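Local coordinates for protein tyrosine--tRNA ligase (Pyrococcus horikoshii, PDB 2CYC) that probably attaches tyrosine to its tRNA in two steps, activating the amino acid with ATP and then passing it to the tRNA acceptor end, at residues A[32-37]-A[180-185]; A[21-26]-A[217-222]; A[233-238]-A[284-289]. All coordinates share one frame; numbering follows the deposited sequence.

Contact 1: A[32-37]-A[180-185]; sequences APLQHY and GVTIAH. With TYR (tyrosine), chain C.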
loop_
_atom_site.group_PDB
_atom_site.type_symbol
_atom_site.label_atom_id
_atom_site.label_comp_id
_atom_site.label_asym_id
_atom_site.label_seq_id
_atom_site.Cartn_x
_atom_site.Cartn_y
_atom_site.Cartn_z
ATOM N N ALA A 32 -12.756 14.596 25.515
ATOM C CA ALA A 32 -12.321 14.371 24.144
ATOM C C ALA A 32 -13.498 13.871 23.302
ATOM O O ALA A 32 -14.474 13.343 23.833
ATOM C CB ALA A 32 -11.190 13.350 24.123
ATOM N N PRO A 33 -13.438 14.061 21.978
ATOM C CA PRO A 33 -14.538 13.586 21.130
ATOM C C PRO A 33 -14.661 12.073 21.267
ATOM O O PRO A 33 -13.658 11.377 21.402
ATOM C CB PRO A 33 -14.103 14.007 19.719
ATOM C CG PRO A 33 -12.599 14.100 19.828
ATOM C CD PRO A 33 -12.416 14.754 21.178
ATOM N N LEU A 34 -15.890 11.572 21.249
ATOM C CA LEU A 34 -16.139 10.143 21.384
ATOM C C LEU A 34 -16.772 9.600 20.108
ATOM O O LEU A 34 -17.997 9.588 19.957
ATOM C CB LEU A 34 -17.057 9.873 22.590
ATOM C CG LEU A 34 -16.494 10.341 23.938
ATOM C CD1 LEU A 34 -17.531 10.191 25.042
ATOM C CD2 LEU A 34 -15.252 9.543 24.256
ATOM N N GLN A 35 -15.924 9.171 19.182
ATOM C CA GLN A 35 -16.403 8.625 17.932
ATOM C C GLN A 35 -16.017 7.162 17.876
ATOM O O GLN A 35 -14.837 6.811 17.903
ATOM C CB GLN A 35 -15.789 9.368 16.742
ATOM C CG GLN A 35 -16.102 8.736 15.394
ATOM C CD GLN A 35 -17.554 8.900 14.993
ATOM O OE1 GLN A 35 -18.329 7.930 14.931
ATOM N NE2 GLN A 35 -17.933 10.134 14.720
ATOM N N HIS A 36 -17.026 6.311 17.809
ATOM C CA HIS A 36 -16.804 4.888 17.727
ATOM C C HIS A 36 -16.988 4.439 16.287
ATOM O O HIS A 36 -17.465 5.192 15.434
ATOM C CB HIS A 36 -17.812 4.141 18.629
ATOM C CG HIS A 36 -18.243 2.804 18.096
ATOM N ND1 HIS A 36 -19.024 2.671 16.967
ATOM C CD2 HIS A 36 -18.012 1.545 18.543
ATOM C CE1 HIS A 36 -19.261 1.389 16.745
ATOM N NE2 HIS A 36 -18.660 0.684 17.686
ATOM N N TYR A 37 -16.579 3.202 16.046
ATOM C CA TYR A 37 -16.763 2.539 14.782
ATOM C C TYR A 37 -16.374 1.083 14.956
ATOM O O TYR A 37 -15.636 0.718 15.877
ATOM C CB TYR A 37 -15.921 3.188 13.670
ATOM C CG TYR A 37 -14.712 2.392 13.195
ATOM C CD1 TYR A 37 -14.555 2.060 11.841
ATOM C CD2 TYR A 37 -13.685 2.039 14.082
ATOM C CE1 TYR A 37 -13.399 1.411 11.383
ATOM C CE2 TYR A 37 -12.528 1.386 13.638
ATOM C CZ TYR A 37 -12.388 1.085 12.291
ATOM O OH TYR A 37 -11.217 0.520 11.852
ATOM N N GLY A 180 -11.448 9.955 12.627
ATOM C CA GLY A 180 -11.309 10.512 13.966
ATOM C C GLY A 180 -11.815 9.577 15.054
ATOM O O GLY A 180 -12.317 10.023 16.086
ATOM N N VAL A 181 -11.670 8.272 14.842
ATOM C CA VAL A 181 -12.149 7.288 15.810
ATOM C C VAL A 181 -11.359 7.242 17.129
ATOM O O VAL A 181 -10.146 7.032 17.128
ATOM C CB VAL A 181 -12.172 5.874 15.165
ATOM C CG1 VAL A 181 -12.584 4.831 16.182
ATOM C CG2 VAL A 181 -13.142 5.865 13.986
ATOM N N THR A 182 -12.049 7.456 18.253
ATOM C CA THR A 182 -11.404 7.417 19.571
ATOM C C THR A 182 -11.825 6.153 20.324
ATOM O O THR A 182 -11.215 5.783 21.326
ATOM C CB THR A 182 -11.754 8.674 20.432
ATOM O OG1 THR A 182 -13.172 8.875 20.439
ATOM C CG2 THR A 182 -11.060 9.920 19.881
ATOM N N ILE A 183 -12.890 5.512 19.847
ATOM C CA ILE A 183 -13.364 4.257 20.435
ATOM C C ILE A 183 -13.330 3.229 19.298
ATOM O O ILE A 183 -14.305 3.078 18.552
ATOM C CB ILE A 183 -14.824 4.368 20.980
ATOM C CG1 ILE A 183 -14.913 5.455 22.061
ATOM C CG2 ILE A 183 -15.281 3.015 21.543
ATOM C CD1 ILE A 183 -14.019 5.232 23.278
ATOM N N ALA A 184 -12.200 2.539 19.158
ATOM C CA ALA A 184 -12.034 1.542 18.095
ATOM C C ALA A 184 -12.562 0.208 18.602
ATOM O O ALA A 184 -11.943 -0.446 19.446
ATOM C CB ALA A 184 -10.556 1.433 17.699
ATOM N N HIS A 185 -13.714 -0.184 18.067
ATOM C CA HIS A 185 -14.413 -1.398 18.472
ATOM C C HIS A 185 -14.312 -2.538 17.448
ATOM O O HIS A 185 -14.476 -2.334 16.239
ATOM C CB HIS A 185 -15.881 -1.025 18.744
ATOM C CG HIS A 185 -16.783 -2.193 18.988
ATOM N ND1 HIS A 185 -18.096 -2.213 18.568
ATOM C CD2 HIS A 185 -16.560 -3.387 19.583
ATOM C CE1 HIS A 185 -18.641 -3.374 18.884
ATOM N NE2 HIS A 185 -17.729 -4.106 19.500
HETATM N N TYR C . -10.778 -6.768 9.346
HETATM C CA TYR C . -12.210 -6.747 9.771
HETATM C C TYR C . -12.804 -8.153 9.716
HETATM O O TYR C . -12.127 -9.061 9.186
HETATM C CB TYR C . -13.016 -5.803 8.865
HETATM C CG TYR C . -12.592 -4.351 8.972
HETATM C CD1 TYR C . -12.683 -3.663 10.182
HETATM C CD2 TYR C . -12.098 -3.663 7.860
HETATM C CE1 TYR C . -12.286 -2.318 10.284
HETATM C CE2 TYR C . -11.710 -2.326 7.948
HETATM C CZ TYR C . -11.800 -1.660 9.159
HETATM O OH TYR C . -11.400 -0.337 9.240
HETATM O OXT TYR C . -13.940 -8.329 10.198
#
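The backbone of Gln35 is held by both the backbone N and the hydroxyl of Thr182. Gln35 O accepts two N-H groups, Thr182 N at 2.9 Å, lying in the carbonyl plane, and Ile183 N at 3.0 Å, which stands above that plane. In return, Thr182 OG1 donates to Pro33 O at 2.7 Å and accepts Gln35 N at 3.0 Å. A chi1 of 50° sets this hydroxyl between its own backbone N and carbonyl carbon, facing 32-37. Further along, His185 N donates to Tyr37 O at 3.1 Å.

On one face of the sheet, His36 NE2 and His185 ND1 are hydrogen-bonded at 3.1 Å, ring edge to ring edge, and either could be the donor; Arg69 and His223 take the other ring nitrogens. On the opposite face, Val181 crosses Tyr37 at about a right angle, its CG1 3.7 Å from Tyr37 CD2. The phenol beyond ends 2.8 Å from the bound tyrosine's OH, measured from Tyr37 OH. Gln172 and Asp175, from helix 164-178, touch the Tyr37 side chain and belong to the same pocket. Neighbouring parallel strands thus deliver a substrate-binding side chain at the tyrosine site of a class I synthetase's Rossmann-fold sheet.

Contact 2: A[21-26]-A[217-222]; sequences VENLRH and KPVAVH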
loop_
_atom_site.group_PDB
_atom_site.type_symbol
_atom_site.label_atom_id
_atom_site.label_comp_id
_atom_site.label_asym_id
_atom_site.label_seq_id
_atom_site.Cartn_x
_atom_site.Cartn_y
_atom_site.Cartn_z
ATOM N N VAL A 21 -8.145 0.980 30.058
ATOM C CA VAL A 21 -9.145 1.615 30.906
ATOM C C VAL A 21 -8.668 2.996 31.341
ATOM O O VAL A 21 -9.454 3.945 31.422
ATOM C CB VAL A 21 -9.450 0.756 32.148
ATOM C CG1 VAL A 21 -10.405 1.500 33.076
ATOM C CG2 VAL A 21 -10.081 -0.561 31.707
ATOM N N GLU A 22 -7.372 3.112 31.602
ATOM C CA GLU A 22 -6.807 4.386 32.005
ATOM C C GLU A 22 -6.972 5.447 30.908
ATOM O O GLU A 22 -7.342 6.584 31.192
ATOM C CB GLU A 22 -5.325 4.225 32.340
ATOM C CG GLU A 22 -4.605 5.551 32.526
ATOM C CD GLU A 22 -3.116 5.387 32.803
ATOM O OE1 GLU A 22 -2.399 6.407 32.775
ATOM O OE2 GLU A 22 -2.663 4.246 33.048
ATOM N N ASN A 23 -6.700 5.082 29.655
ATOM C CA ASN A 23 -6.831 6.059 28.577
ATOM C C ASN A 23 -8.305 6.394 28.343
ATOM O O ASN A 23 -8.655 7.536 28.033
ATOM C CB ASN A 23 -6.195 5.542 27.281
ATOM C CG ASN A 23 -6.129 6.620 26.202
ATOM O OD1 ASN A 23 -6.328 6.348 25.015
ATOM N ND2 ASN A 23 -5.840 7.850 26.615
ATOM N N LEU A 24 -9.169 5.396 28.511
ATOM C CA LEU A 24 -10.605 5.590 28.337
ATOM C C LEU A 24 -11.103 6.627 29.336
ATOM O O LEU A 24 -11.841 7.551 28.981
ATOM C CB LEU A 24 -11.347 4.264 28.558
ATOM C CG LEU A 24 -12.880 4.321 28.603
ATOM C CD1 LEU A 24 -13.443 4.668 27.220
ATOM C CD2 LEU A 24 -13.415 2.973 29.082
ATOM N N ARG A 25 -10.706 6.458 30.594
ATOM C CA ARG A 25 -11.105 7.371 31.654
ATOM C C ARG A 25 -10.572 8.766 31.341
ATOM O O ARG A 25 -11.264 9.764 31.516
ATOM C CB ARG A 25 -10.562 6.873 32.997
ATOM C CG ARG A 25 -10.794 7.823 34.170
ATOM C CD ARG A 25 -10.346 7.156 35.456
ATOM N NE ARG A 25 -10.252 8.080 36.576
ATOM C CZ ARG A 25 -9.844 7.719 37.788
ATOM N NH1 ARG A 25 -9.780 8.614 38.759
ATOM N NH2 ARG A 25 -9.498 6.457 38.023
ATOM N N HIS A 26 -9.333 8.817 30.874
ATOM C CA HIS A 26 -8.704 10.068 30.497
ATOM C C HIS A 26 -9.562 10.756 29.428
ATOM O O HIS A 26 -9.871 11.944 29.539
ATOM C CB HIS A 26 -7.299 9.784 29.956
ATOM C CG HIS A 26 -6.586 10.995 29.440
ATOM N ND1 HIS A 26 -6.326 12.099 30.224
ATOM C CD2 HIS A 26 -6.061 11.266 28.221
ATOM C CE1 HIS A 26 -5.671 12.997 29.511
ATOM N NE2 HIS A 26 -5.495 12.516 28.292
ATOM N N LYS A 217 -4.485 8.865 21.724
ATOM C CA LYS A 217 -4.390 7.482 21.302
ATOM C C LYS A 217 -5.819 6.962 21.382
ATOM O O LYS A 217 -6.509 7.175 22.376
ATOM C CB LYS A 217 -3.503 6.671 22.251
ATOM C CG LYS A 217 -2.031 7.039 22.167
ATOM C CD LYS A 217 -1.180 6.220 23.119
ATOM C CE LYS A 217 0.279 6.670 23.041
ATOM N NZ LYS A 217 1.197 5.864 23.894
ATOM N N PRO A 218 -6.294 6.302 20.326
ATOM C CA PRO A 218 -7.664 5.803 20.424
ATOM C C PRO A 218 -7.708 4.666 21.438
ATOM O O PRO A 218 -6.692 4.020 21.699
ATOM C CB PRO A 218 -7.952 5.306 19.008
ATOM C CG PRO A 218 -6.585 4.846 18.539
ATOM C CD PRO A 218 -5.698 5.978 19.019
ATOM N N VAL A 219 -8.887 4.443 22.004
ATOM C CA VAL A 219 -9.115 3.371 22.958
ATOM C C VAL A 219 -9.650 2.183 22.154
ATOM O O VAL A 219 -10.577 2.336 21.358
ATOM C CB VAL A 219 -10.178 3.781 24.007
ATOM C CG1 VAL A 219 -10.584 2.581 24.843
ATOM C CG2 VAL A 219 -9.626 4.884 24.902
ATOM N N ALA A 220 -9.060 1.012 22.353
ATOM C CA ALA A 220 -9.500 -0.195 21.660
ATOM C C ALA A 220 -10.424 -0.985 22.583
ATOM O O ALA A 220 -10.097 -1.205 23.752
ATOM C CB ALA A 220 -8.290 -1.054 21.276
ATOM N N VAL A 221 -11.584 -1.391 22.072
ATOM C CA VAL A 221 -12.534 -2.171 22.869
ATOM C C VAL A 221 -12.867 -3.414 22.058
ATOM O O VAL A 221 -13.443 -3.331 20.966
ATOM C CB VAL A 221 -13.828 -1.352 23.200
ATOM C CG1 VAL A 221 -14.737 -2.151 24.153
ATOM C CG2 VAL A 221 -13.438 -0.028 23.873
ATOM N N HIS A 222 -12.497 -4.569 22.606
ATOM C CA HIS A 222 -12.681 -5.845 21.922
ATOM C C HIS A 222 -13.717 -6.725 22.579
ATOM O O HIS A 222 -13.710 -6.919 23.801
ATOM C CB HIS A 222 -11.331 -6.570 21.858
ATOM C CG HIS A 222 -10.247 -5.741 21.245
ATOM N ND1 HIS A 222 -8.997 -5.604 21.813
ATOM C CD2 HIS A 222 -10.254 -4.935 20.154
ATOM C CE1 HIS A 222 -8.286 -4.742 21.105
ATOM N NE2 HIS A 222 -9.026 -4.322 20.094
#
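Leu24 and Val219 meet where helix 21-30 lies on strand 214-223, a strand that runs between neighbours in the mixed sheet at the heart of the class I Rossmann fold. The contact is therefore a helix packed on a sheet, and it is mostly apolar. Val219 points its CB at the helix and offers both methyls: CG1 and CG2 each lie 4.1 Å from Leu24 CB. With its CG anti to the backbone N (chi1 172°), the leucine side chain also touches Val10 and Leu11 of helix 3-11 and Ile183 of the neighbouring strand. Val18, on strand 15-19, touches Val219.

The polar part is small. Asn23 and Val219 run alongside each other with opposed directions, and the Asn23 amide reaches the Lys217 backbone, its OD1 as modelled lying 2.8 Å from Lys217 O.

Other hydrogen bonds hold each element separately. Arg25 N donates to Val21 O at 2.9 Å inside the helix, Asn23 N donates to the side chain of Thr20 at the helix start, and Val219 pairs through its backbone with Thr182 and Ala184 in the sheet. The tightest apolar approach is to the helix backbone itself, where Val219 CG2 rests 3.6 Å from Leu24 CA.

Contact 3: A[233-238]-A[284-289]; sequences PKWPIE and VRYNPV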
loop_
_atom_site.group_PDB
_atom_site.type_symbol
_atom_site.label_atom_id
_atom_site.label_comp_id
_atom_site.label_asym_id
_atom_site.label_seq_id
_atom_site.Cartn_x
_atom_site.Cartn_y
_atom_site.Cartn_z
ATOM N N PRO A 233 -11.912 -30.311 16.693
ATOM C CA PRO A 233 -11.195 -31.230 15.802
ATOM C C PRO A 233 -10.508 -32.324 16.612
ATOM O O PRO A 233 -10.147 -33.376 16.087
ATOM C CB PRO A 233 -10.187 -30.315 15.114
ATOM C CG PRO A 233 -9.830 -29.364 16.223
ATOM C CD PRO A 233 -11.194 -29.026 16.807
ATOM N N LYS A 234 -10.338 -32.057 17.903
ATOM C CA LYS A 234 -9.688 -32.988 18.812
ATOM C C LYS A 234 -10.353 -32.946 20.189
ATOM O O LYS A 234 -10.816 -31.891 20.634
ATOM C CB LYS A 234 -8.211 -32.616 18.939
ATOM C CG LYS A 234 -7.517 -33.219 20.139
ATOM C CD LYS A 234 -6.101 -32.697 20.261
ATOM C CE LYS A 234 -5.434 -33.241 21.507
ATOM N NZ LYS A 234 -4.006 -32.847 21.575
ATOM N N TRP A 235 -10.398 -34.092 20.862
ATOM C CA TRP A 235 -11.001 -34.158 22.186
ATOM C C TRP A 235 -10.510 -35.386 22.944
ATOM O O TRP A 235 -10.408 -36.472 22.377
ATOM C CB TRP A 235 -12.526 -34.182 22.060
ATOM C CG TRP A 235 -13.237 -33.978 23.362
ATOM C CD1 TRP A 235 -13.619 -34.943 24.253
ATOM C CD2 TRP A 235 -13.621 -32.725 23.942
ATOM N NE1 TRP A 235 -14.218 -34.367 25.350
ATOM C CE2 TRP A 235 -14.232 -33.006 25.184
ATOM C CE3 TRP A 235 -13.505 -31.390 23.532
ATOM C CZ2 TRP A 235 -14.729 -32.000 26.021
ATOM C CZ3 TRP A 235 -13.998 -30.388 24.364
ATOM C CH2 TRP A 235 -14.602 -30.701 25.595
ATOM N N PRO A 236 -10.188 -35.229 24.240
ATOM C CA PRO A 236 -10.258 -33.987 25.014
ATOM C C PRO A 236 -9.157 -33.002 24.650
ATOM O O PRO A 236 -8.140 -33.381 24.069
ATOM C CB PRO A 236 -10.117 -34.476 26.446
ATOM C CG PRO A 236 -9.142 -35.603 26.287
ATOM C CD PRO A 236 -9.706 -36.335 25.087
ATOM N N ILE A 237 -9.369 -31.736 24.994
ATOM C CA ILE A 237 -8.384 -30.696 24.728
ATOM C C ILE A 237 -7.429 -30.703 25.917
ATOM O O ILE A 237 -7.849 -30.526 27.058
ATOM C CB ILE A 237 -9.058 -29.309 24.592
ATOM C CG1 ILE A 237 -10.049 -29.337 23.423
ATOM C CG2 ILE A 237 -8.005 -28.232 24.375
ATOM C CD1 ILE A 237 -10.800 -28.040 23.203
ATOM N N GLU A 238 -6.147 -30.911 25.640
ATOM C CA GLU A 238 -5.127 -30.987 26.684
ATOM C C GLU A 238 -4.599 -29.660 27.241
ATOM O O GLU A 238 -5.182 -29.100 28.172
ATOM C CB GLU A 238 -3.969 -31.858 26.182
ATOM C CG GLU A 238 -4.332 -33.345 26.087
ATOM C CD GLU A 238 -3.471 -34.117 25.098
ATOM O OE1 GLU A 238 -3.696 -33.976 23.878
ATOM O OE2 GLU A 238 -2.571 -34.862 25.538
ATOM N N VAL A 284 -17.521 -27.713 31.250
ATOM C CA VAL A 284 -17.635 -26.261 31.350
ATOM C C VAL A 284 -16.414 -25.510 30.832
ATOM O O VAL A 284 -16.429 -24.286 30.784
ATOM C CB VAL A 284 -17.896 -25.797 32.805
ATOM C CG1 VAL A 284 -19.221 -26.357 33.305
ATOM C CG2 VAL A 284 -16.741 -26.224 33.708
ATOM N N ARG A 285 -15.365 -26.234 30.452
ATOM C CA ARG A 285 -14.145 -25.611 29.926
ATOM C C ARG A 285 -14.329 -25.227 28.449
ATOM O O ARG A 285 -14.064 -24.092 28.051
ATOM C CB ARG A 285 -12.966 -26.575 30.065
ATOM C CG ARG A 285 -11.692 -26.139 29.354
ATOM C CD ARG A 285 -10.738 -27.326 29.214
ATOM N NE ARG A 285 -9.526 -27.020 28.456
ATOM C CZ ARG A 285 -8.560 -26.210 28.879
ATOM N NH1 ARG A 285 -7.496 -25.998 28.117
ATOM N NH2 ARG A 285 -8.659 -25.613 30.062
ATOM N N TYR A 286 -14.765 -26.186 27.638
ATOM C CA TYR A 286 -15.011 -25.931 26.224
ATOM C C TYR A 286 -16.431 -26.414 25.958
ATOM O O TYR A 286 -16.694 -27.616 25.871
ATOM C CB TYR A 286 -14.006 -26.673 25.334
ATOM C CG TYR A 286 -14.177 -26.301 23.885
ATOM C CD1 TYR A 286 -15.226 -26.826 23.137
ATOM C CD2 TYR A 286 -13.352 -25.350 23.285
ATOM C CE1 TYR A 286 -15.463 -26.413 21.835
ATOM C CE2 TYR A 286 -13.580 -24.926 21.972
ATOM C CZ TYR A 286 -14.640 -25.462 21.258
ATOM O OH TYR A 286 -14.897 -25.045 19.974
ATOM N N ASN A 287 -17.343 -25.462 25.821
ATOM C CA ASN A 287 -18.740 -25.770 25.584
ATOM C C ASN A 287 -19.383 -24.607 24.830
ATOM O O ASN A 287 -19.714 -23.577 25.422
ATOM C CB ASN A 287 -19.407 -25.977 26.951
ATOM C CG ASN A 287 -20.820 -26.514 26.854
ATOM O OD1 ASN A 287 -21.248 -27.309 27.700
ATOM N ND2 ASN A 287 -21.559 -26.073 25.844
ATOM N N PRO A 288 -19.560 -24.757 23.510
ATOM C CA PRO A 288 -20.165 -23.698 22.698
ATOM C C PRO A 288 -21.519 -23.232 23.226
ATOM O O PRO A 288 -21.831 -22.037 23.203
ATOM C CB PRO A 288 -20.264 -24.341 21.319
ATOM C CG PRO A 288 -19.063 -25.261 21.309
ATOM C CD PRO A 288 -19.132 -25.890 22.670
ATOM N N VAL A 289 -22.320 -24.172 23.715
ATOM C CA VAL A 289 -23.624 -23.810 24.223
ATOM C C VAL A 289 -23.535 -22.926 25.463
ATOM O O VAL A 289 -24.241 -21.916 25.550
ATOM C CB VAL A 289 -24.484 -25.051 24.538
ATOM C CG1 VAL A 289 -25.818 -24.607 25.130
ATOM C CG2 VAL A 289 -24.719 -25.864 23.262
#
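Glu238, whose carbonyl O lies 3.9 Å from Arg285 NH1 across the contact, spends its carboxylate inside its own loop: OE1 takes Lys234 NZ in a salt bridge of 2.6 Å, met nearly along the carboxylate C-O axis. Glu242 of helix 240-250 is a second acidic partner of the same ammonium, so two carboxylates grip it, and together they tie the two ends of 234-238 to the start of that helix.

Across the contact the meeting is chiefly apolar. Trp235 and Ile237 approach Tyr286 from the same side of its ring, at different places along it. Ile237 reaches it with its CD1 end, 3.7 Å from Tyr286 CD2, the two side chains crossing at a slant. Trp235 comes with the far corner of its six-membered ring: CZ3 lies 3.8 Å from Tyr286 CB, which sits at the edge of the indole and in its plane, and CH2 is 3.7 Å from Tyr286 O. A cis peptide joins Trp235 to Pro236, and Pro236 CB covers one indole face near its rim.

These residues join the loop leading to helix 240-250, and so towards the KMSKS signature of class I synthetases, to the turn that enters helix 288-297 of the C-terminal helical region; Asn287 is the N-cap residue there. The Tyr286 side chain is about 10 Å from that of Lys254, a predicted ATP-binding residue.

Arg285 stretches alongside. With CG anti to the backbone N (chi1 171°) and the chain extended as far as NE, it carries its guanidinium to the loop, where Phe243 gives it a cation-pi partner and Glu240 a long, weak ion pair. NE is buried here without a partner in the model, with Ile237 O still 4.1 Å from NE.

Overall arrangement
Contacts 1 and 2 are both buried and work on one sheet: strands 183-187 and 214-223 are neighbours in it, and Thr182 and Ala184 of contact 1 probably hydrogen-bond to Val219 of contact 2. Their centres lie about 10 Å apart, and contact 1 is nested within the loop that contact 2 closes. Contact 1 is strand beside strand, rich in backbone hydrogen bonds and reaching the bound tyrosine, whereas contact 2 is a helix laid on the sheet through methyls. Contact 3 is a surface contact, its centre about 36 Å from that of contact 1, between a loop and the turn entering a helix; aromatic and aliphatic packing dominates there, and its salt bridge stays within one segment.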